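Local coordinates for protein aldehyde dehydrogenase (Listeria monocytogenes, PDB 3K9D) that probably oxidises aldehydes or related oxo compounds with NAD or NADP as electron acceptor, at residues K100-V112 with N438-L450. Residues are numbered along the deposited sequence; the frame is centred on the assembly and turned at random.
Sequences KKVMEVAVPLGVV and NLFNIRRIATGVL
Arg443 meets Val107 and Val105 because its CG lies anti to the backbone N (chi1 168°) and its chain bends at chi3 (-50°), turning the guanidinium so that it lies beside the valines of strand 102-108. There CG2 of Val107 sits over one face of the group, toward its rim, 3.4 Å from Arg443 NH2, the two side chains crossing at about a right angle. Val105 instead runs side by side with Arg443, its CG1 3.7 Å from Arg443 NH1. On the same side of the sheet, CG2 of Val105 reaches CD1 of Ile445 at 3.7 Å, and CE of Met103 packs on CG2 of Ile445.

The other side carries Glu104, Ala106, Phe440, Ile442 and Arg444. Phe440 carries its CG between its own backbone N and carbonyl carbon (chi1 66°), which brings CD1 to 3.5 Å from CB of Ala106. Glu104 and Arg444 run alongside each other, CG to CG 4.0 Å, yet Glu104 OE2 and Arg444 NE remain 4.4 Å apart, too far for a salt bridge. Each charge has another partner: Lys95 for Glu104, Asp432 of the second subunit for Arg444.

Seven backbone hydrogen bonds establish the antiparallel register from Lys101–Thr447 to Val107–Asn441; Val107 N to Asn441 O is the shortest, at 2.7 Å. At the Lys101–Thr447 end, one water donates to both Lys101 O and Ile445 O and also bonds Thr447 OG1.

Residues 444–447 also pair in parallel with a strand of the second subunit, continuing the sheet across the interface, as in the oligomerisation arm of aldehyde dehydrogenases. The chemistry thus implies that backbone bonds and apolar contacts join the two strands, while the second subunit is engaged both by the backbone of 444–447 and by polar side-chain ends: Asn441 OD1 (to Ala424 N), Arg443 NH1 (to Ala389 O) and Arg444.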
ATOM      1  N   LYS A 100     -13.087  23.338   1.372  1.00 26.09           N
ATOM      2  CA  LYS A 100     -13.670  22.034   1.068  1.00 22.99           C
ATOM      3  C   LYS A 100     -14.467  21.452   2.247  1.00 22.95           C
ATOM      4  O   LYS A 100     -15.278  20.531   2.058  1.00 21.74           O
ATOM      5  CB  LYS A 100     -12.580  21.060   0.626  1.00 22.49           C
ATOM      6  CG  LYS A 100     -12.201  21.193  -0.845  1.00 27.26           C
ATOM      7  CD  LYS A 100     -11.365  20.014  -1.310  1.00 31.64           C
ATOM      8  CE  LYS A 100     -11.354  19.889  -2.838  1.00 42.23           C
ATOM      9  NZ  LYS A 100     -10.517  20.930  -3.517  1.00 43.56           N
ATOM     10  N   LYS A 101     -14.233  22.011   3.441  1.00 13.89           N
ATOM     11  CA  LYS A 101     -14.798  21.537   4.715  1.00 11.97           C
ATOM     12  C   LYS A 101     -14.382  20.099   5.006  1.00 20.37           C
ATOM     13  O   LYS A 101     -15.208  19.245   5.322  1.00 12.19           O
ATOM     14  CB  LYS A 101     -16.314  21.745   4.778  1.00 23.18           C
ATOM     15  CG  LYS A 101     -16.704  23.166   5.107  1.00 20.97           C
ATOM     16  CD  LYS A 101     -18.210  23.369   5.001  1.00 30.39           C
ATOM     17  CE  LYS A 101     -18.580  24.098   3.713  1.00 44.64           C
ATOM     18  NZ  LYS A 101     -18.349  25.575   3.817  1.00 28.11           N
ATOM     19  N   VAL A 102     -13.076  19.856   4.868  1.00 12.40           N
ATOM     20  CA  VAL A 102     -12.461  18.548   5.091  1.00 14.59           C
ATOM     21  C   VAL A 102     -11.218  18.721   5.985  1.00 18.76           C
ATOM     22  O   VAL A 102     -10.297  19.463   5.645  1.00 15.83           O
ATOM     23  CB  VAL A 102     -12.029  17.867   3.758  1.00  5.78           C
ATOM     24  CG1 VAL A 102     -11.360  16.507   4.023  1.00 25.72           C
ATOM     25  CG2 VAL A 102     -13.199  17.689   2.798  1.00 12.13           C
ATOM     26  N   MET A 103     -11.209  18.033   7.123  1.00 15.52           N
ATOM     27  CA  MET A 103     -10.051  17.999   8.010  1.00 15.58           C
ATOM     28  C   MET A 103      -9.328  16.676   7.822  1.00 14.80           C
ATOM     29  O   MET A 103      -9.959  15.673   7.475  1.00 14.43           O
ATOM     30  CB  MET A 103     -10.490  18.140   9.473  1.00 13.65           C
ATOM     31  CG  MET A 103     -11.428  19.316   9.739  1.00 17.90           C
ATOM     32  SD  MET A 103     -11.574  19.738  11.489  1.00 26.66           S
ATOM     33  CE  MET A 103     -12.543  18.379  12.138  1.00 18.93           C
ATOM     34  N   GLU A 104      -8.014  16.670   8.043  1.00 11.07           N
ATOM     35  CA  GLU A 104      -7.205  15.448   7.940  1.00 14.11           C
ATOM     36  C   GLU A 104      -6.437  15.185   9.234  1.00 20.28           C
ATOM     37  O   GLU A 104      -5.832  16.098   9.808  1.00 20.15           O
ATOM     38  CB  GLU A 104      -6.230  15.508   6.749  1.00  8.55           C
ATOM     39  CG  GLU A 104      -6.898  15.656   5.399  1.00 14.22           C
ATOM     40  CD  GLU A 104      -5.951  15.505   4.224  1.00 29.32           C
ATOM     41  OE1 GLU A 104      -4.841  14.947   4.380  1.00 33.73           O
ATOM     42  OE2 GLU A 104      -6.337  15.940   3.118  1.00 38.10           O
ATOM     43  N   VAL A 105      -6.471  13.929   9.677  1.00 18.77           N
ATOM     44  CA  VAL A 105      -5.885  13.487  10.944  1.00 16.34           C
ATOM     45  C   VAL A 105      -5.041  12.251  10.661  1.00 17.60           C
ATOM     46  O   VAL A 105      -5.519  11.296  10.046  1.00 13.75           O
ATOM     47  CB  VAL A 105      -6.994  13.128  12.006  1.00 18.09           C
ATOM     48  CG1 VAL A 105      -6.398  12.463  13.272  1.00 10.38           C
ATOM     49  CG2 VAL A 105      -7.804  14.356  12.401  1.00 16.33           C
ATOM     50  N   ALA A 106      -3.783  12.279  11.105  1.00 20.59           N
ATOM     51  CA  ALA A 106      -2.895  11.133  11.013  1.00 11.15           C
ATOM     52  C   ALA A 106      -3.303  10.030  11.993  1.00 14.59           C
ATOM     53  O   ALA A 106      -3.530  10.275  13.191  1.00 19.40           O
ATOM     54  CB  ALA A 106      -1.467  11.572  11.265  1.00 16.95           C
ATOM     55  N   VAL A 107      -3.412   8.815  11.474  1.00 17.38           N
ATOM     56  CA  VAL A 107      -3.747   7.655  12.288  1.00 19.13           C
ATOM     57  C   VAL A 107      -2.612   6.662  12.178  1.00 15.03           C
ATOM     58  O   VAL A 107      -2.353   6.164  11.082  1.00 13.90           O
ATOM     59  CB  VAL A 107      -5.053   6.972  11.797  1.00 12.79           C
ATOM     60  CG1 VAL A 107      -5.374   5.762  12.642  1.00 17.51           C
ATOM     61  CG2 VAL A 107      -6.202   7.935  11.848  1.00 12.12           C
ATOM     62  N   PRO A 108      -1.935   6.359  13.303  1.00 17.39           N
ATOM     63  CA  PRO A 108      -0.841   5.381  13.297  1.00 15.98           C
ATOM     64  C   PRO A 108      -1.349   4.013  12.850  1.00 22.54           C
ATOM     65  O   PRO A 108      -2.493   3.660  13.150  1.00 20.42           O
ATOM     66  CB  PRO A 108      -0.422   5.308  14.767  1.00 14.23           C
ATOM     67  CG  PRO A 108      -0.875   6.578  15.361  1.00 20.28           C
ATOM     68  CD  PRO A 108      -2.167   6.899  14.657  1.00 17.80           C
ATOM     69  N   LEU A 109      -0.516   3.274  12.118  1.00 23.27           N
ATOM     70  CA  LEU A 109      -0.880   1.944  11.637  1.00 18.74           C
ATOM     71  C   LEU A 109      -1.132   0.984  12.809  1.00 19.59           C
ATOM     72  O   LEU A 109      -2.093   0.218  12.784  1.00 19.06           O
ATOM     73  CB  LEU A 109       0.170   1.390  10.641  1.00 15.36           C
ATOM     74  CG  LEU A 109      -0.035   1.514   9.119  1.00 28.27           C
ATOM     75  CD1 LEU A 109      -0.786   2.790   8.706  1.00 27.19           C
ATOM     76  CD2 LEU A 109       1.253   1.319   8.272  1.00  9.02           C
ATOM     77  N   GLY A 110      -0.313   1.067  13.853  1.00 11.50           N
ATOM     78  CA  GLY A 110      -0.374   0.106  14.941  1.00 12.80           C
ATOM     79  C   GLY A 110       0.946  -0.570  15.242  1.00 17.97           C
ATOM     80  O   GLY A 110       1.947   0.101  15.487  1.00 14.17           O
ATOM     81  N   VAL A 111       0.960  -1.899  15.270  1.00 20.61           N
ATOM     82  CA  VAL A 111       2.212  -2.624  15.552  1.00 17.87           C
ATOM     83  C   VAL A 111       2.866  -3.035  14.228  1.00 23.06           C
ATOM     84  O   VAL A 111       2.294  -3.817  13.461  1.00 22.16           O
ATOM     85  CB  VAL A 111       1.984  -3.891  16.412  1.00 23.35           C
ATOM     86  CG1 VAL A 111       3.308  -4.610  16.683  1.00 15.69           C
ATOM     87  CG2 VAL A 111       1.287  -3.550  17.702  1.00 14.06           C
ATOM     88  N   VAL A 112       4.048  -2.478  13.972  1.00 21.73           N
ATOM     89  CA  VAL A 112       4.828  -2.735  12.765  1.00 20.24           C
ATOM     90  C   VAL A 112       5.662  -4.011  12.952  1.00 18.08           C
ATOM     91  O   VAL A 112       6.219  -4.248  14.031  1.00 17.83           O
ATOM     92  CB  VAL A 112       5.761  -1.516  12.434  1.00 20.82           C
ATOM     93  CG1 VAL A 112       6.537  -1.721  11.145  1.00 18.18           C
ATOM     94  CG2 VAL A 112       4.948  -0.227  12.315  1.00 18.82           C
ATOM     95  N   ASN A 438       4.600   6.602   5.047  1.00 15.60           N
ATOM     96  CA  ASN A 438       4.136   5.266   4.669  1.00 21.47           C
ATOM     97  C   ASN A 438       3.646   4.454   5.868  1.00 17.39           C
ATOM     98  O   ASN A 438       3.291   3.273   5.734  1.00 19.56           O
ATOM     99  CB  ASN A 438       5.262   4.491   3.984  1.00 19.33           C
ATOM    100  CG  ASN A 438       5.862   5.243   2.819  1.00 25.99           C
ATOM    101  OD1 ASN A 438       6.834   5.967   2.983  1.00 16.40           O
ATOM    102  ND2 ASN A 438       5.267   5.099   1.645  1.00 18.93           N
ATOM    103  N   LEU A 439       3.671   5.081   7.044  1.00 16.71           N
ATOM    104  CA  LEU A 439       3.395   4.402   8.305  1.00 16.43           C
ATOM    105  C   LEU A 439       2.327   5.100   9.145  1.00 18.75           C
ATOM    106  O   LEU A 439       2.247   4.906  10.359  1.00 16.13           O
ATOM    107  CB  LEU A 439       4.688   4.207   9.106  1.00 20.64           C
ATOM    108  CG  LEU A 439       5.691   3.284   8.397  1.00 16.28           C
ATOM    109  CD1 LEU A 439       7.080   3.567   8.909  1.00 17.03           C
ATOM    110  CD2 LEU A 439       5.310   1.786   8.547  1.00 11.11           C
ATOM    111  N   PHE A 440       1.538   5.939   8.489  1.00 12.25           N
ATOM    112  CA  PHE A 440       0.249   6.365   9.037  1.00 18.29           C
ATOM    113  C   PHE A 440      -0.804   6.428   7.940  1.00 21.45           C
ATOM    114  O   PHE A 440      -0.473   6.658   6.767  1.00 15.82           O
ATOM    115  CB  PHE A 440       0.318   7.658   9.894  1.00 13.26           C
ATOM    116  CG  PHE A 440       0.695   8.906   9.143  1.00 21.40           C
ATOM    117  CD1 PHE A 440      -0.278   9.700   8.544  1.00 18.09           C
ATOM    118  CD2 PHE A 440       2.020   9.318   9.081  1.00 19.54           C
ATOM    119  CE1 PHE A 440       0.071  10.866   7.861  1.00 21.10           C
ATOM    120  CE2 PHE A 440       2.381  10.484   8.409  1.00 15.70           C
ATOM    121  CZ  PHE A 440       1.411  11.256   7.791  1.00 23.03           C
ATOM    122  N   ASN A 441      -2.057   6.182   8.333  1.00 20.77           N
ATOM    123  CA  ASN A 441      -3.219   6.393   7.487  1.00 23.68           C
ATOM    124  C   ASN A 441      -3.727   7.812   7.713  1.00 19.46           C
ATOM    125  O   ASN A 441      -3.537   8.378   8.782  1.00 18.18           O
ATOM    126  CB  ASN A 441      -4.357   5.424   7.852  1.00 15.63           C
ATOM    127  CG  ASN A 441      -4.070   3.983   7.499  1.00 17.80           C
ATOM    128  OD1 ASN A 441      -4.320   3.096   8.318  1.00 14.19           O
ATOM    129  ND2 ASN A 441      -3.595   3.723   6.272  1.00 13.57           N
ATOM    130  N   ILE A 442      -4.397   8.375   6.715  1.00 17.95           N
ATOM    131  CA  ILE A 442      -5.093   9.640   6.899  1.00 17.43           C
ATOM    132  C   ILE A 442      -6.602   9.424   7.097  1.00 17.07           C
ATOM    133  O   ILE A 442      -7.276   8.841   6.242  1.00 16.33           O
ATOM    134  CB  ILE A 442      -4.807  10.609   5.742  1.00 20.86           C
ATOM    135  CG1 ILE A 442      -3.292  10.909   5.690  1.00 12.49           C
ATOM    136  CG2 ILE A 442      -5.667  11.866   5.844  1.00 18.87           C
ATOM    137  CD1 ILE A 442      -2.915  12.332   5.340  1.00 32.86           C
ATOM    138  N   ARG A 443      -7.110   9.877   8.237  1.00 18.74           N
ATOM    139  CA  ARG A 443      -8.558   9.976   8.471  1.00 17.02           C
ATOM    140  C   ARG A 443      -9.077  11.339   8.006  1.00 16.18           C
ATOM    141  O   ARG A 443      -8.551  12.379   8.405  1.00 16.90           O
ATOM    142  CB  ARG A 443      -8.880   9.763   9.950  1.00 13.97           C
ATOM    143  CG  ARG A 443     -10.307  10.122  10.373  1.00 14.81           C
ATOM    144  CD  ARG A 443     -10.447  10.147  11.895  1.00 13.03           C
ATOM    145  NE  ARG A 443      -9.914   8.930  12.512  1.00 16.61           N
ATOM    146  CZ  ARG A 443      -9.223   8.890  13.650  1.00 12.83           C
ATOM    147  NH1 ARG A 443      -8.946  10.005  14.312  1.00  8.74           N
ATOM    148  NH2 ARG A 443      -8.784   7.726  14.112  1.00 13.22           N
ATOM    149  N   ARG A 444     -10.115  11.321   7.176  1.00 18.23           N
ATOM    150  CA  ARG A 444     -10.744  12.547   6.707  1.00 13.05           C
ATOM    151  C   ARG A 444     -12.116  12.787   7.299  1.00 16.90           C
ATOM    152  O   ARG A 444     -12.975  11.899   7.316  1.00 16.94           O
ATOM    153  CB  ARG A 444     -10.803  12.579   5.189  1.00 15.04           C
ATOM    154  CG  ARG A 444      -9.428  12.691   4.571  1.00 23.77           C
ATOM    155  CD  ARG A 444      -9.384  11.923   3.309  1.00 20.94           C
ATOM    156  NE  ARG A 444      -8.049  11.854   2.722  1.00 17.59           N
ATOM    157  CZ  ARG A 444      -7.302  10.758   2.706  1.00 17.05           C
ATOM    158  NH1 ARG A 444      -7.735   9.639   3.284  1.00  9.84           N
ATOM    159  NH2 ARG A 444      -6.117  10.781   2.110  1.00 19.63           N
ATOM    160  N   ILE A 445     -12.310  14.002   7.797  1.00 20.16           N
ATOM    161  CA  ILE A 445     -13.546  14.377   8.464  1.00 14.82           C
ATOM    162  C   ILE A 445     -14.174  15.427   7.576  1.00 20.16           C
ATOM    163  O   ILE A 445     -13.603  16.500   7.388  1.00 15.23           O
ATOM    164  CB  ILE A 445     -13.296  14.925   9.899  1.00 14.23           C
ATOM    165  CG1 ILE A 445     -12.539  13.893  10.731  1.00  7.09           C
ATOM    166  CG2 ILE A 445     -14.616  15.321  10.584  1.00 13.45           C
ATOM    167  CD1 ILE A 445     -11.020  14.006  10.662  1.00 13.98           C
ATOM    168  N   ALA A 446     -15.331  15.090   7.007  1.00 16.29           N
ATOM    169  CA  ALA A 446     -15.941  15.902   5.962  1.00 11.56           C
ATOM    170  C   ALA A 446     -17.379  16.270   6.274  1.00 14.04           C
ATOM    171  O   ALA A 446     -18.160  15.417   6.701  1.00 11.29           O
ATOM    172  CB  ALA A 446     -15.864  15.185   4.633  1.00 11.28           C
ATOM    173  N   THR A 447     -17.700  17.545   6.038  1.00 10.41           N
ATOM    174  CA  THR A 447     -19.024  18.131   6.247  1.00  8.62           C
ATOM    175  C   THR A 447     -19.822  18.158   4.948  1.00 10.06           C
ATOM    176  O   THR A 447     -19.275  18.490   3.897  1.00 10.28           O
ATOM    177  CB  THR A 447     -18.886  19.578   6.797  1.00  9.69           C
ATOM    178  OG1 THR A 447     -18.085  19.555   7.985  1.00 11.14           O
ATOM    179  CG2 THR A 447     -20.241  20.208   7.118  1.00 11.73           C
ATOM    180  N   GLY A 448     -21.115  17.817   5.037  1.00  8.56           N
ATOM    181  CA  GLY A 448     -22.027  17.885   3.901  1.00 13.68           C
ATOM    182  C   GLY A 448     -22.098  19.246   3.244  1.00 14.80           C
ATOM    183  O   GLY A 448     -22.227  20.269   3.919  1.00 11.30           O
ATOM    184  N   VAL A 449     -21.979  19.246   1.922  1.00 10.84           N
ATOM    185  CA  VAL A 449     -22.035  20.473   1.124  1.00 19.65           C
ATOM    186  C   VAL A 449     -23.191  20.422   0.107  1.00 18.33           C
ATOM    187  O   VAL A 449     -23.490  21.413  -0.569  1.00 18.26           O
ATOM    188  CB  VAL A 449     -20.667  20.770   0.416  1.00 13.22           C
ATOM    189  CG1 VAL A 449     -19.575  21.126   1.445  1.00 12.42           C
ATOM    190  CG2 VAL A 449     -20.218  19.599  -0.460  1.00 17.39           C
ATOM    191  N   LEU A 450     -23.838  19.261   0.023  1.00  7.92           N
ATOM    192  CA  LEU A 450     -24.871  18.998  -0.976  1.00 17.05           C
ATOM    193  C   LEU A 450     -25.935  18.070  -0.411  1.00 13.92           C
ATOM    194  O   LEU A 450     -25.684  17.356   0.553  1.00 15.89           O
ATOM    195  CB  LEU A 450     -24.262  18.364  -2.235  1.00 13.00           C
ATOM    196  CG  LEU A 450     -23.609  19.222  -3.332  1.00 29.08           C
ATOM    197  CD1 LEU A 450     -23.384  18.371  -4.564  1.00 34.67           C
ATOM    198  CD2 LEU A 450     -24.420  20.458  -3.704  1.00 33.13           C
TER
HETATM  199  O   HOH W   1     -16.995  18.052   2.522  1.00 13.38           O
HETATM  200  O   HOH W   2     -15.296  18.774   8.460  1.00 15.14           O